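Local coordinates for protein aminotransferase class-III (Sphaerobacter thermophilus DSM 20745, PDB 6K8H) that is a class-III aminotransferase, also named omega-transaminase, of the PLP-dependent aminotransferase fold, and holds (5-hydroxy-4,6-dimethylpyridin-3-yl)methyl dihydrogen phosphate in its pocket, at residues 76-90 with 322-335. Numbering follows the deposited sequence.
Sequences HGHADPDINEAVIRQ and PVTMVAGLTAMRKL
Lys334 NZ is gripped by two carboxylates: it gives a short bond to Asp82 OD2 (2.6 Å), on the anti side and 28° out of the carboxylate plane, and a weak one to Asp80 OD1 (3.4 Å). The turn at chi3 (56°) lays CE over the centre of the His76 ring, 4.0 Å from its centroid, as a CH-pi contact, and a bend at the last torsion swings NZ to the carboxylates. At its edge the same ring sends NE2 to Ala331 O (2.9 Å), nearly straight at 170° and in the ring plane. ND1 is hydrogen-bonded to Thr423 OG1, so both nitrogens fix the rotation of the imidazole. Asp80 has a second task as N-cap of helix 81-90, its OD2 accepting from Ile83 N at 2.9 Å.

Beyond this polar end the two helices run roughly antiparallel, their axes 8.7 Å apart at closest approach. The methyl of Ala327 meets CG2 of both Ile83 and Val87, while Ile83 CD1 reaches Ala331 CB. Ala86 packs closely, with CB 3.5 Å from Val326 CG1 and also against Thr330 OG1, which is turned back to bond Val326 O in its own helix. At the far end Gln90 lays its amide beside Pro322 CB, NE2 being held by Gly94 O. Leu91 and Phe288 of the second subunit pack on Val87 and Val323, placing the pair beside the dimer interface. Two carboxylates around one ammonium, one of them also capping a helix, would probably keep Lys334 charged and tie the start of helix 81-90 to this lysine of segment 322-335.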
# COMPACT_ATOMS: atom_id res chain seq x y z
N HIS B 76 2.68 -18.88 -9.31
CA HIS B 76 3.73 -19.87 -9.51
C HIS B 76 4.08 -20.64 -8.25
O HIS B 76 5.09 -21.35 -8.22
CB HIS B 76 4.98 -19.23 -10.10
CG HIS B 76 4.75 -18.63 -11.45
ND1 HIS B 76 4.29 -19.36 -12.53
CD2 HIS B 76 4.88 -17.36 -11.90
CE1 HIS B 76 4.16 -18.57 -13.58
NE2 HIS B 76 4.50 -17.35 -13.22
N GLY B 77 3.28 -20.52 -7.20
CA GLY B 77 3.52 -21.29 -5.99
C GLY B 77 4.67 -20.73 -5.18
O GLY B 77 5.09 -19.59 -5.36
N HIS B 78 5.22 -21.57 -4.30
CA HIS B 78 6.18 -21.11 -3.31
C HIS B 78 7.62 -21.24 -3.80
O HIS B 78 7.98 -22.25 -4.41
CB HIS B 78 6.05 -21.91 -2.01
CG HIS B 78 4.73 -21.75 -1.33
ND1 HIS B 78 4.43 -20.66 -0.53
CD2 HIS B 78 3.61 -22.51 -1.36
CE1 HIS B 78 3.19 -20.78 -0.09
NE2 HIS B 78 2.68 -21.90 -0.57
N ALA B 79 8.42 -20.22 -3.52
CA ALA B 79 9.86 -20.23 -3.80
C ALA B 79 10.14 -20.64 -5.24
O ALA B 79 10.97 -21.52 -5.52
CB ALA B 79 10.60 -21.13 -2.82
N ASP B 80 9.46 -19.99 -6.17
CA ASP B 80 9.71 -20.26 -7.57
C ASP B 80 11.16 -19.91 -7.90
O ASP B 80 11.61 -18.80 -7.58
CB ASP B 80 8.77 -19.46 -8.46
CG ASP B 80 9.11 -19.60 -9.93
OD1 ASP B 80 8.61 -20.55 -10.57
OD2 ASP B 80 9.89 -18.78 -10.44
N PRO B 81 11.92 -20.82 -8.53
CA PRO B 81 13.36 -20.55 -8.72
C PRO B 81 13.65 -19.43 -9.69
O PRO B 81 14.62 -18.69 -9.48
CB PRO B 81 13.90 -21.90 -9.25
CG PRO B 81 12.81 -22.87 -9.12
CD PRO B 81 11.52 -22.13 -9.07
N ASP B 82 12.89 -19.30 -10.78
CA ASP B 82 13.17 -18.25 -11.76
C ASP B 82 12.97 -16.87 -11.16
O ASP B 82 13.80 -15.96 -11.34
CB ASP B 82 12.29 -18.43 -12.99
CG ASP B 82 12.56 -19.74 -13.72
OD1 ASP B 82 13.69 -20.24 -13.60
OD2 ASP B 82 11.65 -20.25 -14.40
N ILE B 83 11.86 -16.68 -10.44
CA ILE B 83 11.62 -15.42 -9.75
C ILE B 83 12.73 -15.14 -8.74
O ILE B 83 13.27 -14.03 -8.68
CB ILE B 83 10.23 -15.43 -9.09
CG1 ILE B 83 9.14 -15.58 -10.16
CG2 ILE B 83 9.99 -14.18 -8.27
CD1 ILE B 83 7.76 -15.82 -9.56
N ASN B 84 13.10 -16.16 -7.95
CA ASN B 84 14.15 -15.97 -6.94
C ASN B 84 15.48 -15.58 -7.58
O ASN B 84 16.17 -14.69 -7.08
CB ASN B 84 14.31 -17.23 -6.09
CG ASN B 84 13.27 -17.31 -4.97
OD1 ASN B 84 12.46 -16.39 -4.80
ND2 ASN B 84 13.27 -18.40 -4.22
N GLU B 85 15.82 -16.23 -8.70
CA GLU B 85 17.08 -15.92 -9.41
C GLU B 85 17.06 -14.47 -9.91
O GLU B 85 18.07 -13.78 -9.74
CB GLU B 85 17.27 -16.88 -10.58
CG GLU B 85 17.82 -18.22 -10.15
CD GLU B 85 17.88 -19.25 -11.27
OE1 GLU B 85 18.10 -18.83 -12.43
OE2 GLU B 85 17.70 -20.44 -10.98
N ALA B 86 15.94 -14.02 -10.49
CA ALA B 86 15.86 -12.63 -10.95
C ALA B 86 15.99 -11.64 -9.79
O ALA B 86 16.70 -10.62 -9.89
CB ALA B 86 14.55 -12.41 -11.69
N VAL B 87 15.31 -11.92 -8.68
CA VAL B 87 15.38 -11.05 -7.51
C VAL B 87 16.81 -10.98 -6.98
O VAL B 87 17.32 -9.90 -6.65
CB VAL B 87 14.39 -11.52 -6.44
CG1 VAL B 87 14.68 -10.83 -5.12
CG2 VAL B 87 12.96 -11.27 -6.91
N ILE B 88 17.45 -12.14 -6.88
CA ILE B 88 18.85 -12.18 -6.36
C ILE B 88 19.75 -11.35 -7.28
O ILE B 88 20.59 -10.63 -6.76
CB ILE B 88 19.31 -13.64 -6.17
CG1 ILE B 88 18.62 -14.27 -4.96
CG2 ILE B 88 20.82 -13.72 -6.08
CD1 ILE B 88 18.74 -15.76 -4.89
N ARG B 89 19.55 -11.44 -8.59
CA ARG B 89 20.30 -10.59 -9.51
C ARG B 89 20.09 -9.12 -9.19
O ARG B 89 21.04 -8.32 -9.19
CB ARG B 89 19.90 -10.87 -10.97
CG ARG B 89 20.65 -11.99 -11.66
CD ARG B 89 20.48 -11.91 -13.18
NE ARG B 89 19.11 -12.21 -13.60
CZ ARG B 89 18.60 -13.44 -13.70
NH1 ARG B 89 19.36 -14.49 -13.40
NH2 ARG B 89 17.34 -13.63 -14.10
N GLN B 90 18.84 -8.74 -8.91
CA GLN B 90 18.54 -7.33 -8.66
C GLN B 90 19.13 -6.85 -7.34
O GLN B 90 19.56 -5.70 -7.23
CB GLN B 90 17.02 -7.09 -8.66
CG GLN B 90 16.65 -5.62 -8.46
CD GLN B 90 17.25 -4.73 -9.52
OE1 GLN B 90 17.26 -5.07 -10.71
NE2 GLN B 90 17.76 -3.57 -9.11
N PRO B 322 12.50 -1.71 -7.92
CA PRO B 322 13.00 -2.69 -8.89
C PRO B 322 12.80 -4.14 -8.47
O PRO B 322 12.69 -5.01 -9.34
CB PRO B 322 14.49 -2.34 -9.01
CG PRO B 322 14.55 -0.88 -8.67
CD PRO B 322 13.51 -0.69 -7.59
N VAL B 323 12.75 -4.45 -7.18
CA VAL B 323 12.52 -5.84 -6.82
C VAL B 323 11.14 -6.29 -7.29
O VAL B 323 11.00 -7.31 -7.98
CB VAL B 323 12.71 -6.06 -5.31
CG1 VAL B 323 12.30 -7.47 -4.95
CG2 VAL B 323 14.17 -5.81 -4.96
N THR B 324 10.10 -5.54 -6.92
CA THR B 324 8.75 -5.87 -7.38
C THR B 324 8.66 -5.87 -8.90
O THR B 324 8.00 -6.74 -9.48
CB THR B 324 7.73 -4.90 -6.79
OG1 THR B 324 7.77 -4.96 -5.36
CG2 THR B 324 6.30 -5.22 -7.29
N MET B 325 9.33 -4.92 -9.56
CA MET B 325 9.23 -4.84 -11.02
C MET B 325 9.87 -6.05 -11.68
O MET B 325 9.31 -6.61 -12.63
CB MET B 325 9.87 -3.55 -11.52
CG MET B 325 9.16 -2.29 -11.04
SD MET B 325 7.47 -2.08 -11.65
CE MET B 325 6.51 -2.84 -10.33
N VAL B 326 11.04 -6.47 -11.19
CA VAL B 326 11.74 -7.62 -11.75
C VAL B 326 10.99 -8.92 -11.45
O VAL B 326 10.83 -9.78 -12.34
CB VAL B 326 13.18 -7.62 -11.22
CG1 VAL B 326 13.81 -8.97 -11.39
CG2 VAL B 326 14.01 -6.54 -11.96
N ALA B 327 10.52 -9.09 -10.22
CA ALA B 327 9.78 -10.30 -9.88
C ALA B 327 8.47 -10.38 -10.67
O ALA B 327 8.08 -11.46 -11.14
CB ALA B 327 9.50 -10.34 -8.38
N GLY B 328 7.79 -9.24 -10.85
CA GLY B 328 6.59 -9.22 -11.65
C GLY B 328 6.85 -9.51 -13.12
O GLY B 328 6.10 -10.25 -13.76
N LEU B 329 7.92 -8.92 -13.68
CA LEU B 329 8.28 -9.21 -15.06
C LEU B 329 8.52 -10.70 -15.27
O LEU B 329 8.03 -11.29 -16.24
CB LEU B 329 9.51 -8.40 -15.47
CG LEU B 329 9.76 -8.45 -16.99
CD1 LEU B 329 8.60 -7.77 -17.72
CD2 LEU B 329 11.09 -7.83 -17.39
N THR B 330 9.27 -11.32 -14.36
CA THR B 330 9.54 -12.76 -14.48
C THR B 330 8.26 -13.58 -14.35
O THR B 330 7.98 -14.46 -15.17
CB THR B 330 10.57 -13.18 -13.43
OG1 THR B 330 11.70 -12.31 -13.51
CG2 THR B 330 11.02 -14.62 -13.63
N ALA B 331 7.45 -13.28 -13.32
CA ALA B 331 6.21 -14.02 -13.11
C ALA B 331 5.31 -13.95 -14.33
O ALA B 331 4.77 -14.97 -14.79
CB ALA B 331 5.47 -13.48 -11.88
N MET B 332 5.15 -12.75 -14.89
CA MET B 332 4.26 -12.60 -16.03
C MET B 332 4.85 -13.24 -17.28
O MET B 332 4.13 -13.87 -18.05
CB MET B 332 3.97 -11.12 -16.27
CG MET B 332 3.20 -10.45 -15.14
SD MET B 332 1.67 -11.30 -14.70
CE MET B 332 0.66 -10.94 -16.14
N ARG B 333 6.17 -13.11 -17.49
CA ARG B 333 6.77 -13.73 -18.67
C ARG B 333 6.62 -15.24 -18.64
O ARG B 333 6.54 -15.86 -19.71
CB ARG B 333 8.26 -13.37 -18.79
CG ARG B 333 8.50 -12.06 -19.52
CD ARG B 333 9.99 -11.74 -19.63
NE ARG B 333 10.17 -10.44 -20.28
CZ ARG B 333 11.33 -9.78 -20.34
NH1 ARG B 333 12.42 -10.30 -19.79
NH2 ARG B 333 11.39 -8.60 -20.95
N LYS B 334 6.60 -15.84 -17.45
CA LYS B 334 6.37 -17.28 -17.34
C LYS B 334 4.92 -17.68 -17.59
O LYS B 334 4.66 -18.87 -17.85
CB LYS B 334 6.81 -17.77 -15.96
CG LYS B 334 8.31 -17.72 -15.76
CD LYS B 334 8.73 -17.89 -14.30
CE LYS B 334 8.21 -19.16 -13.69
NZ LYS B 334 9.12 -20.32 -13.90
N LEU B 335 3.97 -16.75 -17.50
CA LEU B 335 2.55 -17.00 -17.79
C LEU B 335 2.29 -16.75 -19.27
O LEU B 335 1.85 -15.68 -19.68
CB LEU B 335 1.65 -16.12 -16.94
CG LEU B 335 1.33 -16.43 -15.49
CD1 LEU B 335 0.41 -15.31 -14.97
CD2 LEU B 335 0.67 -17.79 -15.34